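Local structure of beta-glucuronidase (uncultured Clostridium sp., 6U7J) at residues V101-G111 / N137-L147; N221-V229 / V239-D247. The protein hydrolyses beta-D-glucuronides as a gut bacterial family 2 glycoside hydrolase, and probably can release estrogens from their glucuronide conjugates. All blocks are in the same frame, centred on the assembly; numbering follows the deposited sequence.

Contact 1. Residues V101-G111 / N137-L147; sequences VTHHAVIYLNG and NRLTVAVGNIL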
ATOM      1  N   VAL B 101      23.187  14.166  23.836  1.00 32.43           N
ATOM      2  CA  VAL B 101      22.216  15.232  23.617  1.00 32.31           C
ATOM      3  C   VAL B 101      22.519  15.789  22.239  1.00 31.63           C
ATOM      4  O   VAL B 101      23.657  16.187  21.973  1.00 29.27           O
ATOM      5  CB  VAL B 101      22.305  16.343  24.683  1.00 29.24           C
ATOM      6  CG1 VAL B 101      21.440  17.532  24.296  1.00 29.11           C
ATOM      7  CG2 VAL B 101      21.914  15.815  26.049  1.00 28.64           C
ATOM      8  N   THR B 102      21.520  15.813  21.362  1.00 31.06           N
ATOM      9  CA  THR B 102      21.716  16.080  19.941  1.00 28.58           C
ATOM     10  C   THR B 102      21.127  17.437  19.585  1.00 31.54           C
ATOM     11  O   THR B 102      19.904  17.607  19.631  1.00 29.24           O
ATOM     12  CB  THR B 102      21.041  14.982  19.121  1.00 31.33           C
ATOM     13  OG1 THR B 102      21.421  13.704  19.647  1.00 31.37           O
ATOM     14  CG2 THR B 102      21.403  15.088  17.655  1.00 25.06           C
ATOM     15  N   HIS B 103      21.968  18.393  19.180  1.00 32.05           N
ATOM     16  CA  HIS B 103      23.407  18.241  18.977  1.00 30.47           C
ATOM     17  C   HIS B 103      24.230  18.883  20.088  1.00 33.79           C
ATOM     18  O   HIS B 103      25.327  18.422  20.406  1.00 34.34           O
ATOM     19  CB  HIS B 103      23.822  18.891  17.659  1.00 30.11           C
ATOM     20  CG  HIS B 103      23.300  18.191  16.441  1.00 33.73           C
ATOM     21  ND1 HIS B 103      23.904  17.068  15.916  1.00 30.50           N
ATOM     22  CD2 HIS B 103      22.250  18.470  15.633  1.00 31.68           C
ATOM     23  CE1 HIS B 103      23.251  16.685  14.834  1.00 30.57           C
ATOM     24  NE2 HIS B 103      22.242  17.518  14.641  1.00 31.88           N
ATOM     25  N   HIS B 104      23.690  19.962  20.656  1.00 30.63           N
ATOM     26  CA  HIS B 104      24.388  20.823  21.603  1.00 34.25           C
ATOM     27  C   HIS B 104      23.612  20.901  22.909  1.00 33.50           C
ATOM     28  O   HIS B 104      22.380  20.971  22.899  1.00 29.77           O
ATOM     29  CB  HIS B 104      24.561  22.236  21.025  1.00 32.52           C
ATOM     30  CG  HIS B 104      25.096  22.248  19.629  1.00 35.00           C
ATOM     31  ND1 HIS B 104      26.328  21.725  19.300  1.00 35.77           N
ATOM     32  CD2 HIS B 104      24.560  22.708  18.473  1.00 35.42           C
ATOM     33  CE1 HIS B 104      26.530  21.869  18.002  1.00 36.03           C
ATOM     34  NE2 HIS B 104      25.472  22.458  17.476  1.00 29.99           N
ATOM     35  N   ALA B 105      24.333  20.913  24.034  1.00 32.45           N
ATOM     36  CA  ALA B 105      23.695  20.894  25.343  1.00 31.80           C
ATOM     37  C   ALA B 105      24.248  21.986  26.250  1.00 35.42           C
ATOM     38  O   ALA B 105      25.451  22.264  26.258  1.00 40.41           O
ATOM     39  CB  ALA B 105      23.877  19.537  26.029  1.00 29.33           C
ATOM     40  N   VAL B 106      23.359  22.593  27.022  1.00 34.79           N
ATOM     41  CA  VAL B 106      23.727  23.389  28.193  1.00 36.31           C
ATOM     42  C   VAL B 106      22.936  22.819  29.359  1.00 32.54           C
ATOM     43  O   VAL B 106      21.700  22.808  29.324  1.00 33.12           O
ATOM     44  CB  VAL B 106      23.438  24.890  28.006  1.00 34.60           C
ATOM     45  CG1 VAL B 106      24.041  25.714  29.170  1.00 37.08           C
ATOM     46  CG2 VAL B 106      24.007  25.383  26.694  1.00 32.00           C
ATOM     47  N   ILE B 107      23.642  22.318  30.367  1.00 30.60           N
ATOM     48  CA  ILE B 107      23.053  21.622  31.507  1.00 30.96           C
ATOM     49  C   ILE B 107      23.008  22.580  32.691  1.00 37.27           C
ATOM     50  O   ILE B 107      24.042  23.149  33.068  1.00 35.88           O
ATOM     51  CB  ILE B 107      23.873  20.375  31.876  1.00 27.80           C
ATOM     52  CG1 ILE B 107      24.109  19.471  30.663  1.00 34.04           C
ATOM     53  CG2 ILE B 107      23.234  19.648  33.064  1.00 29.90           C
ATOM     54  CD1 ILE B 107      22.901  19.238  29.792  1.00 33.42           C
ATOM     55  N   TYR B 108      21.825  22.746  33.290  1.00 31.86           N
ATOM     56  CA  TYR B 108      21.648  23.566  34.480  1.00 30.16           C
ATOM     57  C   TYR B 108      21.162  22.685  35.618  1.00 36.08           C
ATOM     58  O   TYR B 108      20.350  21.777  35.404  1.00 31.44           O
ATOM     59  CB  TYR B 108      20.635  24.705  34.265  1.00 35.54           C
ATOM     60  CG  TYR B 108      20.936  25.630  33.100  1.00 36.02           C
ATOM     61  CD1 TYR B 108      20.540  25.303  31.805  1.00 34.16           C
ATOM     62  CD2 TYR B 108      21.603  26.839  33.300  1.00 37.84           C
ATOM     63  CE1 TYR B 108      20.802  26.157  30.745  1.00 36.36           C
ATOM     64  CE2 TYR B 108      21.870  27.691  32.253  1.00 36.04           C
ATOM     65  CZ  TYR B 108      21.463  27.345  30.973  1.00 37.48           C
ATOM     66  OH  TYR B 108      21.729  28.187  29.918  1.00 38.13           O
ATOM     67  N   LEU B 109      21.678  22.945  36.822  1.00 31.75           N
ATOM     68  CA  LEU B 109      21.273  22.236  38.027  1.00 36.27           C
ATOM     69  C   LEU B 109      20.833  23.262  39.057  1.00 36.56           C
ATOM     70  O   LEU B 109      21.629  24.116  39.465  1.00 36.77           O
ATOM     71  CB  LEU B 109      22.410  21.372  38.578  1.00 34.07           C
ATOM     72  CG  LEU B 109      22.176  20.741  39.949  1.00 41.27           C
ATOM     73  CD1 LEU B 109      21.011  19.773  39.888  1.00 38.46           C
ATOM     74  CD2 LEU B 109      23.437  20.026  40.480  1.00 38.86           C
ATOM     75  N   ASN B 110      19.570  23.178  39.474  1.00 33.80           N
ATOM     76  CA  ASN B 110      18.988  24.127  40.417  1.00 38.62           C
ATOM     77  C   ASN B 110      19.193  25.566  39.945  1.00 42.87           C
ATOM     78  O   ASN B 110      19.469  26.472  40.731  1.00 38.31           O
ATOM     79  CB  ASN B 110      19.555  23.902  41.819  1.00 38.04           C
ATOM     80  CG  ASN B 110      19.201  22.528  42.351  1.00 36.29           C
ATOM     81  OD1 ASN B 110      18.062  22.085  42.216  1.00 37.36           O
ATOM     82  ND2 ASN B 110      20.180  21.828  42.913  1.00 35.01           N
ATOM     83  N   GLY B 111      19.052  25.778  38.634  1.00 39.55           N
ATOM     84  CA  GLY B 111      19.158  27.099  38.058  1.00 35.23           C
ATOM     85  C   GLY B 111      20.560  27.551  37.714  1.00 37.98           C
ATOM     86  O   GLY B 111      20.717  28.670  37.215  1.00 38.92           O
ATOM     87  N   ASN B 137      16.083  17.955  43.463  1.00 31.11           N
ATOM     88  CA  ASN B 137      16.863  18.859  42.623  1.00 32.71           C
ATOM     89  C   ASN B 137      16.099  19.121  41.322  1.00 37.94           C
ATOM     90  O   ASN B 137      15.227  18.343  40.925  1.00 33.11           O
ATOM     91  CB  ASN B 137      18.254  18.275  42.305  1.00 33.19           C
ATOM     92  CG  ASN B 137      19.155  18.185  43.538  1.00 39.45           C
ATOM     93  OD1 ASN B 137      20.046  19.013  43.725  1.00 37.56           O
ATOM     94  ND2 ASN B 137      18.912  17.190  44.388  1.00 33.81           N
ATOM     95  N   ARG B 138      16.434  20.223  40.653  1.00 33.47           N
ATOM     96  CA  ARG B 138      15.828  20.572  39.375  1.00 34.08           C
ATOM     97  C   ARG B 138      16.891  20.498  38.295  1.00 34.14           C
ATOM     98  O   ARG B 138      17.966  21.091  38.435  1.00 34.71           O
ATOM     99  CB  ARG B 138      15.200  21.970  39.400  1.00 36.18           C
ATOM    100  CG  ARG B 138      14.547  22.376  38.078  1.00 36.34           C
ATOM    101  CD  ARG B 138      13.568  23.560  38.234  1.00 38.71           C
ATOM    102  NE  ARG B 138      14.234  24.749  38.746  1.00 36.47           N
ATOM    103  CZ  ARG B 138      14.899  25.613  37.986  1.00 40.47           C
ATOM    104  NH1 ARG B 138      14.965  25.430  36.675  1.00 39.79           N
ATOM    105  NH2 ARG B 138      15.501  26.656  38.536  1.00 38.87           N
ATOM    106  N   LEU B 139      16.586  19.771  37.223  1.00 31.06           N
ATOM    107  CA  LEU B 139      17.514  19.552  36.122  1.00 33.29           C
ATOM    108  C   LEU B 139      16.906  20.158  34.864  1.00 34.62           C
ATOM    109  O   LEU B 139      15.806  19.766  34.452  1.00 29.40           O
ATOM    110  CB  LEU B 139      17.800  18.054  35.939  1.00 29.94           C
ATOM    111  CG  LEU B 139      18.677  17.681  34.739  1.00 32.96           C
ATOM    112  CD1 LEU B 139      19.997  18.455  34.750  1.00 29.24           C
ATOM    113  CD2 LEU B 139      18.938  16.174  34.689  1.00 31.79           C
ATOM    114  N   THR B 140      17.605  21.131  34.280  1.00 30.43           N
ATOM    115  CA  THR B 140      17.156  21.821  33.083  1.00 29.04           C
ATOM    116  C   THR B 140      18.207  21.623  32.006  1.00 33.15           C
ATOM    117  O   THR B 140      19.396  21.850  32.256  1.00 30.81           O
ATOM    118  CB  THR B 140      16.937  23.326  33.347  1.00 38.71           C
ATOM    119  OG1 THR B 140      16.223  23.499  34.586  1.00 36.93           O
ATOM    120  CG2 THR B 140      16.148  23.975  32.186  1.00 31.81           C
ATOM    121  N   VAL B 141      17.773  21.193  30.818  1.00 30.56           N
ATOM    122  CA  VAL B 141      18.676  20.878  29.713  1.00 29.78           C
ATOM    123  C   VAL B 141      18.231  21.656  28.484  1.00 31.98           C
ATOM    124  O   VAL B 141      17.146  21.400  27.948  1.00 30.38           O
ATOM    125  CB  VAL B 141      18.711  19.378  29.401  1.00 32.58           C
ATOM    126  CG1 VAL B 141      19.602  19.126  28.193  1.00 27.37           C
ATOM    127  CG2 VAL B 141      19.186  18.577  30.613  1.00 27.54           C
ATOM    128  N   ALA B 142      19.060  22.589  28.027  1.00 30.54           N
ATOM    129  CA  ALA B 142      18.840  23.241  26.742  1.00 31.68           C
ATOM    130  C   ALA B 142      19.466  22.385  25.650  1.00 31.81           C
ATOM    131  O   ALA B 142      20.614  21.950  25.785  1.00 30.67           O
ATOM    132  CB  ALA B 142      19.436  24.648  26.708  1.00 28.15           C
ATOM    133  N   VAL B 143      18.706  22.142  24.581  1.00 32.11           N
ATOM    134  CA  VAL B 143      19.082  21.244  23.489  1.00 26.61           C
ATOM    135  C   VAL B 143      19.005  22.041  22.190  1.00 26.73           C
ATOM    136  O   VAL B 143      17.937  22.563  21.846  1.00 27.48           O
ATOM    137  CB  VAL B 143      18.163  20.009  23.427  1.00 29.91           C
ATOM    138  CG1 VAL B 143      18.512  19.096  22.231  1.00 26.88           C
ATOM    139  CG2 VAL B 143      18.212  19.217  24.740  1.00 30.40           C
ATOM    140  N   GLY B 144      20.120  22.137  21.476  1.00 24.55           N
ATOM    141  CA  GLY B 144      20.193  22.920  20.248  1.00 26.39           C
ATOM    142  C   GLY B 144      20.543  22.045  19.060  1.00 24.65           C
ATOM    143  O   GLY B 144      21.378  21.142  19.173  1.00 28.19           O
ATOM    144  N   ASN B 145      19.920  22.328  17.912  1.00 26.49           N
ATOM    145  CA  ASN B 145      20.061  21.457  16.744  1.00 30.56           C
ATOM    146  C   ASN B 145      20.778  22.106  15.562  1.00 29.70           C
ATOM    147  O   ASN B 145      20.776  21.538  14.460  1.00 32.94           O
ATOM    148  CB  ASN B 145      18.691  20.945  16.295  1.00 28.96           C
ATOM    149  CG  ASN B 145      17.788  22.044  15.777  1.00 29.61           C
ATOM    150  OD1 ASN B 145      18.236  23.136  15.422  1.00 31.24           O
ATOM    151  ND2 ASN B 145      16.493  21.755  15.731  1.00 31.60           N
ATOM    152  N   ILE B 146      21.368  23.268  15.748  1.00 24.98           N
ATOM    153  CA  ILE B 146      21.987  23.987  14.643  1.00 28.01           C
ATOM    154  C   ILE B 146      23.340  23.370  14.315  1.00 32.73           C
ATOM    155  O   ILE B 146      24.131  23.039  15.208  1.00 34.21           O
ATOM    156  CB  ILE B 146      22.099  25.477  14.994  1.00 29.58           C
ATOM    157  CG1 ILE B 146      20.693  26.072  15.004  1.00 33.14           C
ATOM    158  CG2 ILE B 146      23.002  26.208  14.006  1.00 31.46           C
ATOM    159  CD1 ILE B 146      20.625  27.450  15.532  1.00 35.38           C
ATOM    160  N   LEU B 147      23.610  23.184  13.028  1.00 37.09           N
ATOM    161  CA  LEU B 147      24.884  22.640  12.583  1.00 34.71           C
ATOM    162  C   LEU B 147      25.598  23.694  11.756  1.00 37.74           C
ATOM    163  O   LEU B 147      24.983  24.345  10.904  1.00 33.17           O
ATOM    164  CB  LEU B 147      24.701  21.362  11.764  1.00 34.21           C
ATOM    165  CG  LEU B 147      24.171  20.141  12.516  1.00 33.03           C
ATOM    166  CD1 LEU B 147      23.872  19.025  11.513  1.00 32.59           C
ATOM    167  CD2 LEU B 147      25.154  19.668  13.622  1.00 30.40           C
TER
HETATM  168  O   HOH W   1      16.620  28.295  41.396  1.00 54.51           O
HETATM  169  O   HOH W   2      17.891  23.916  36.905  1.00 34.17           O
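H104 and G144 open a six-pair antiparallel ladder between strands 104-109 and 135-144, and a classic beta bulge marks that end. The amides of H103 and H104 both donate to G144 O, at 2.8 Å from H103 N and 3.0 Å from H104 N, next to the cis peptide bond that precedes H103.

The H104 side chain reaches on past this pair. Its CB and CG lie beside G144 O. CG sits anti to the carbonyl carbon (chi1 -48°), which sends the ring along the partner chain; CD2 then passes I146 O, and NE2 donates to that oxygen over 2.7 Å. The acceptor lies close to the ring plane, nearly in line with its own carbonyl bond. H103 is held by packing on both ring faces: L147 CD2 stands squarely over the ring centre, 3.5 Å from the centroid, as a CH-pi contact, and T102 CG2 covers the opposite face. Its NE2 is hydrogen-bonded to N180 OD1.

On one side of the ladder, I107 CD1 packs 3.7 Å from V141 CG1, and branched aliphatic residues suit this buried layer. On the other, V106 and Y108 lie against helix 38-41 through F40.

N110 closes the far end with its carboxamide. OD1 accepts from R138 N, which approaches above the carbonyl plane, while ND2 gives a 2.9 Å hydrogen bond to N137 OD1; N137 ND2 bonds to N133 O. E80 pairs with R138 NH1 and bonds T140 OG1, and water 2 ties G111 N to R138 O and T140 OG1.

Polar side chains at the two ends of this sugar-binding-domain ladder thus meet backbone, carboxamide, carboxylate and water partners, while I107, V141 and L139 form an apolar layer between. NE2 of H104 carries the proton it donates; this alone does not settle whether ND1 is protonated too.

Contact 2. Residues N221-V229 / V239-D247; sequences NAEEKFIKV and VAESNEMKD. Unlike the reference sequence in segment 221-229: F226 (reference Ser).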
ATOM      1  N   ASN B 221      42.099   8.050  40.879  1.00 44.52           N
ATOM      2  CA  ASN B 221      42.408   9.355  41.439  1.00 49.35           C
ATOM      3  C   ASN B 221      43.225   9.258  42.731  1.00 48.89           C
ATOM      4  O   ASN B 221      43.240  10.215  43.506  1.00 49.73           O
ATOM      5  CB  ASN B 221      41.121  10.157  41.678  1.00 42.41           C
ATOM      6  CG  ASN B 221      40.252   9.572  42.777  1.00 40.19           C
ATOM      7  OD1 ASN B 221      40.231   8.363  42.989  1.00 44.74           O
ATOM      8  ND2 ASN B 221      39.524  10.432  43.484  1.00 43.37           N
ATOM      9  N   ALA B 222      43.904   8.119  42.972  1.00 52.29           N
ATOM     10  CA  ALA B 222      44.829   7.917  44.103  1.00 56.88           C
ATOM     11  C   ALA B 222      45.824   6.817  43.705  1.00 60.60           C
ATOM     12  O   ALA B 222      45.746   5.661  44.142  1.00 62.70           O
ATOM     13  CB  ALA B 222      44.085   7.571  45.396  1.00 50.62           C
ATOM     14  N   GLU B 223      46.796   7.191  42.863  1.00 63.10           N
ATOM     15  CA  GLU B 223      47.704   6.253  42.194  1.00 66.41           C
ATOM     16  C   GLU B 223      48.722   5.576  43.113  1.00 73.64           C
ATOM     17  O   GLU B 223      49.855   5.315  42.687  1.00 77.60           O
ATOM     18  CB  GLU B 223      48.481   6.976  41.086  1.00 63.64           C
ATOM     19  CG  GLU B 223      47.650   7.851  40.162  1.00 70.25           C
ATOM     20  CD  GLU B 223      48.035   7.686  38.691  1.00 76.82           C
ATOM     21  OE1 GLU B 223      47.139   7.833  37.829  1.00 73.48           O
ATOM     22  OE2 GLU B 223      49.229   7.419  38.400  1.00 74.68           O
ATOM     23  N   GLU B 224      48.364   5.297  44.362  1.00 67.98           N
ATOM     24  CA  GLU B 224      49.315   4.736  45.320  1.00 70.35           C
ATOM     25  C   GLU B 224      48.693   3.760  46.299  1.00 70.95           C
ATOM     26  O   GLU B 224      49.426   2.945  46.871  1.00 69.99           O
ATOM     27  CB  GLU B 224      50.016   5.844  46.119  1.00 70.77           C
ATOM     28  CG  GLU B 224      49.077   6.832  46.818  1.00 74.15           C
ATOM     29  CD  GLU B 224      48.330   7.739  45.852  1.00 73.48           C
ATOM     30  OE1 GLU B 224      47.255   8.258  46.226  1.00 75.66           O
ATOM     31  OE2 GLU B 224      48.822   7.935  44.719  1.00 72.69           O
ATOM     32  N   LYS B 225      47.388   3.813  46.534  1.00 66.55           N
ATOM     33  CA  LYS B 225      46.762   2.754  47.299  1.00 64.33           C
ATOM     34  C   LYS B 225      46.821   1.452  46.507  1.00 61.14           C
ATOM     35  O   LYS B 225      47.097   1.432  45.302  1.00 63.34           O
ATOM     36  CB  LYS B 225      45.327   3.130  47.657  1.00 62.45           C
ATOM     37  CG  LYS B 225      45.194   4.555  48.191  1.00 61.59           C
ATOM     38  CD  LYS B 225      45.672   4.676  49.632  1.00 68.27           C
ATOM     39  CE  LYS B 225      45.271   6.028  50.235  1.00 70.02           C
ATOM     40  NZ  LYS B 225      43.803   6.124  50.535  1.00 63.94           N
ATOM     41  N   PHE B 226      46.579   0.353  47.207  1.00 57.24           N
ATOM     42  CA  PHE B 226      46.790  -0.968  46.641  1.00 59.31           C
ATOM     43  C   PHE B 226      45.592  -1.362  45.789  1.00 58.30           C
ATOM     44  O   PHE B 226      44.452  -0.996  46.090  1.00 56.27           O
ATOM     45  CB  PHE B 226      47.031  -1.990  47.760  1.00 62.88           C
ATOM     46  CG  PHE B 226      48.222  -1.661  48.645  1.00 69.35           C
ATOM     47  CD1 PHE B 226      49.328  -2.501  48.689  1.00 75.01           C
ATOM     48  CD2 PHE B 226      48.235  -0.511  49.430  1.00 70.57           C
ATOM     49  CE1 PHE B 226      50.422  -2.197  49.496  1.00 77.23           C
ATOM     50  CE2 PHE B 226      49.319  -0.201  50.230  1.00 73.10           C
ATOM     51  CZ  PHE B 226      50.415  -1.046  50.266  1.00 74.60           C
ATOM     52  N   ILE B 227      45.858  -2.096  44.707  1.00 51.83           N
ATOM     53  CA  ILE B 227      44.828  -2.534  43.774  1.00 51.86           C
ATOM     54  C   ILE B 227      44.942  -4.040  43.573  1.00 51.70           C
ATOM     55  O   ILE B 227      46.040  -4.607  43.598  1.00 54.47           O
ATOM     56  CB  ILE B 227      44.933  -1.791  42.420  1.00 53.30           C
ATOM     57  CG1 ILE B 227      43.585  -1.808  41.685  1.00 48.15           C
ATOM     58  CG2 ILE B 227      46.043  -2.385  41.556  1.00 49.78           C
ATOM     59  CD1 ILE B 227      43.502  -0.804  40.550  1.00 46.34           C
ATOM     60  N   LYS B 228      43.789  -4.690  43.398  1.00 46.14           N
ATOM     61  CA  LYS B 228      43.695  -6.107  43.075  1.00 46.66           C
ATOM     62  C   LYS B 228      42.966  -6.251  41.743  1.00 51.57           C
ATOM     63  O   LYS B 228      41.917  -5.627  41.529  1.00 47.99           O
ATOM     64  CB  LYS B 228      42.965  -6.893  44.178  1.00 44.76           C
ATOM     65  CG  LYS B 228      43.202  -8.414  44.151  1.00 56.63           C
ATOM     66  CD  LYS B 228      44.645  -8.795  44.563  1.00 56.97           C
ATOM     67  CE  LYS B 228      44.734 -10.178  45.233  1.00 58.29           C
ATOM     68  NZ  LYS B 228      44.925 -11.334  44.286  1.00 57.20           N
ATOM     69  N   VAL B 229      43.530  -7.057  40.846  1.00 43.39           N
ATOM     70  CA  VAL B 229      43.034  -7.201  39.483  1.00 47.38           C
ATOM     71  C   VAL B 229      42.907  -8.684  39.175  1.00 48.20           C
ATOM     72  O   VAL B 229      43.909  -9.408  39.182  1.00 49.20           O
ATOM     73  CB  VAL B 229      43.958  -6.526  38.455  1.00 44.27           C
ATOM     74  CG1 VAL B 229      43.513  -6.857  37.035  1.00 44.04           C
ATOM     75  CG2 VAL B 229      43.985  -5.041  38.671  1.00 44.41           C
ATOM     76  N   VAL B 239      41.474 -16.484  36.446  1.00 49.58           N
ATOM     77  CA  VAL B 239      42.239 -17.077  35.356  1.00 50.49           C
ATOM     78  C   VAL B 239      43.586 -16.364  35.307  1.00 50.31           C
ATOM     79  O   VAL B 239      44.548 -16.860  34.713  1.00 53.36           O
ATOM     80  CB  VAL B 239      41.417 -16.976  34.048  1.00 52.58           C
ATOM     81  CG1 VAL B 239      42.276 -16.926  32.803  1.00 49.83           C
ATOM     82  CG2 VAL B 239      40.443 -18.143  33.957  1.00 50.88           C
ATOM     83  N   ALA B 240      43.660 -15.210  35.973  1.00 47.99           N
ATOM     84  CA  ALA B 240      44.894 -14.470  36.206  1.00 44.07           C
ATOM     85  C   ALA B 240      44.660 -13.547  37.396  1.00 50.59           C
ATOM     86  O   ALA B 240      43.513 -13.280  37.774  1.00 50.46           O
ATOM     87  CB  ALA B 240      45.334 -13.672  34.972  1.00 47.07           C
ATOM     88  N   GLU B 241      45.761 -13.075  37.992  1.00 49.30           N
ATOM     89  CA  GLU B 241      45.727 -12.199  39.162  1.00 50.50           C
ATOM     90  C   GLU B 241      46.888 -11.223  39.103  1.00 47.23           C
ATOM     91  O   GLU B 241      47.972 -11.559  38.623  1.00 48.43           O
ATOM     92  CB  GLU B 241      45.840 -12.959  40.484  1.00 51.73           C
ATOM     93  CG  GLU B 241      44.564 -13.547  40.999  1.00 58.19           C
ATOM     94  CD  GLU B 241      44.764 -14.219  42.337  1.00 62.06           C
ATOM     95  OE1 GLU B 241      45.250 -15.372  42.350  1.00 67.99           O
ATOM     96  OE2 GLU B 241      44.457 -13.585  43.370  1.00 66.29           O
ATOM     97  N   SER B 242      46.670 -10.028  39.634  1.00 46.66           N
ATOM     98  CA  SER B 242      47.774  -9.092  39.739  1.00 46.52           C
ATOM     99  C   SER B 242      47.413  -8.000  40.730  1.00 53.11           C
ATOM    100  O   SER B 242      46.233  -7.684  40.933  1.00 48.13           O
ATOM    101  CB  SER B 242      48.136  -8.482  38.385  1.00 45.81           C
ATOM    102  OG  SER B 242      49.142  -7.488  38.532  1.00 48.18           O
ATOM    103  N   ASN B 243      48.454  -7.455  41.361  1.00 50.23           N
ATOM    104  CA  ASN B 243      48.356  -6.270  42.203  1.00 52.23           C
ATOM    105  C   ASN B 243      48.905  -5.043  41.498  1.00 52.13           C
ATOM    106  O   ASN B 243      49.096  -4.002  42.134  1.00 52.15           O
ATOM    107  CB  ASN B 243      49.094  -6.491  43.523  1.00 50.61           C
ATOM    108  CG  ASN B 243      48.808  -7.845  44.120  1.00 54.77           C
ATOM    109  OD1 ASN B 243      47.701  -8.099  44.593  1.00 57.53           O
ATOM    110  ND2 ASN B 243      49.798  -8.736  44.085  1.00 60.57           N
ATOM    111  N   GLU B 244      49.173  -5.152  40.201  1.00 46.25           N
ATOM    112  CA  GLU B 244      49.727  -4.058  39.428  1.00 47.78           C
ATOM    113  C   GLU B 244      48.613  -3.250  38.774  1.00 51.52           C
ATOM    114  O   GLU B 244      47.625  -3.809  38.286  1.00 46.32           O
ATOM    115  CB  GLU B 244      50.681  -4.603  38.364  1.00 52.49           C
ATOM    116  CG  GLU B 244      51.912  -5.292  38.950  1.00 57.25           C
ATOM    117  CD  GLU B 244      52.668  -4.391  39.918  1.00 59.97           C
ATOM    118  OE1 GLU B 244      53.238  -3.368  39.467  1.00 58.78           O
ATOM    119  OE2 GLU B 244      52.665  -4.695  41.131  1.00 56.09           O
ATOM    120  N   MET B 245      48.780  -1.928  38.769  1.00 49.77           N
ATOM    121  CA  MET B 245      47.842  -1.052  38.079  1.00 49.75           C
ATOM    122  C   MET B 245      48.047  -1.048  36.572  1.00 52.30           C
ATOM    123  O   MET B 245      47.108  -0.743  35.826  1.00 47.80           O
ATOM    124  CB  MET B 245      47.962   0.364  38.622  1.00 44.71           C
ATOM    125  CG  MET B 245      47.219   0.518  39.924  1.00 54.95           C
ATOM    126  SD  MET B 245      46.469   2.123  40.114  1.00 62.72           S
ATOM    127  CE  MET B 245      46.545   2.333  41.893  1.00 57.99           C
ATOM    128  N   LYS B 246      49.253  -1.369  36.119  1.00 46.76           N
ATOM    129  CA  LYS B 246      49.577  -1.515  34.711  1.00 46.72           C
ATOM    130  C   LYS B 246      50.382  -2.798  34.603  1.00 50.82           C
ATOM    131  O   LYS B 246      51.422  -2.934  35.260  1.00 54.64           O
ATOM    132  CB  LYS B 246      50.361  -0.301  34.199  1.00 51.70           C
ATOM    133  CG  LYS B 246      50.972  -0.472  32.821  1.00 54.22           C
ATOM    134  CD  LYS B 246      51.677   0.802  32.374  1.00 57.53           C
ATOM    135  CE  LYS B 246      51.992   0.762  30.880  1.00 67.97           C
ATOM    136  NZ  LYS B 246      51.939   2.118  30.245  1.00 68.37           N
ATOM    137  N   ASP B 247      49.885  -3.755  33.827  1.00 48.14           N
ATOM    138  CA  ASP B 247      50.454  -5.092  33.858  1.00 46.63           C
ATOM    139  C   ASP B 247      50.132  -5.836  32.570  1.00 52.52           C
ATOM    140  O   ASP B 247      49.304  -5.410  31.756  1.00 51.13           O
ATOM    141  CB  ASP B 247      49.950  -5.889  35.063  1.00 49.67           C
ATOM    142  CG  ASP B 247      50.932  -6.972  35.509  1.00 55.55           C
ATOM    143  OD1 ASP B 247      50.649  -7.654  36.518  1.00 57.02           O
ATOM    144  OD2 ASP B 247      51.983  -7.145  34.855  1.00 53.67           O
TER
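M245 and I227 meet where the chain leaves strand 238-242, and with V229 they bury the most surface in the contact. The thioether chain crosses the isoleucine at a slant: M245 CG rests 3.5 Å from I227 CG2, and SD continues past I227 CD1. At the tip, CE reaches the K225 carbonyl oxygen, 3.6 Å away. A long, flexible methionine suits this place because it can bend at chi2 and chi3 and fill the angle between the isoleucine and the irregular chain before it. I227 holds CG1 anti to its backbone N (chi1 -157°), leaving CG2 turned to the methionine.

V229 makes the regular part of the contact. It forms an antiparallel hydrogen-bonded pair with S242, V229 N giving 2.8 Å to S242 O and S242 N giving 2.9 Å to V229 O, while its CG2 lies near E244 O. A beta-branched residue favours this extended backbone. S242 then uses OG to accept from E244 N, an ST turn at the end of the strand, and its hydroxyl also donates to D247 OD1; the chain bends back a little later, at M245 and K246.

On the outer side, K228 runs beside N243 and its NZ forms a salt bridge with E241 OE2.

The pair belongs to the hairpin of strands 227-232 and 238-242, in which 238-242 is the edge of a four-stranded sheet. Beyond it the chain crosses to the other sheet: M245 and D247 bond through their backbones to I218 and Y216 of strand 211-220. I227 packs on I218 and I269, and V229 on Y216, I218 and L267; I218 and Y216 belong to the facing sheet, I269 and L267 to the adjacent strand of their own, completing an immunoglobulin-like sandwich.

How the contacts relate
Contact 1 and contact 2 follow one another along the chain, the first closing before the second opens, and they belong to different family 2 modules: the sugar-binding domain and the sandwich domain that follows it. Their centres lie 38 Å apart and their nearest atoms about 19 Å, so neither touches the other. Both join antiparallel strands, yet contact 1 is largely buried whereas contact 2 sits at a partly exposed sheet edge. The V101 side chain of contact 1 is about 11 Å from a bound calcium ion. In this enzyme family catalysis belongs to the TIM barrel, a third domain, and both contacts are built from strands of the accessory domains.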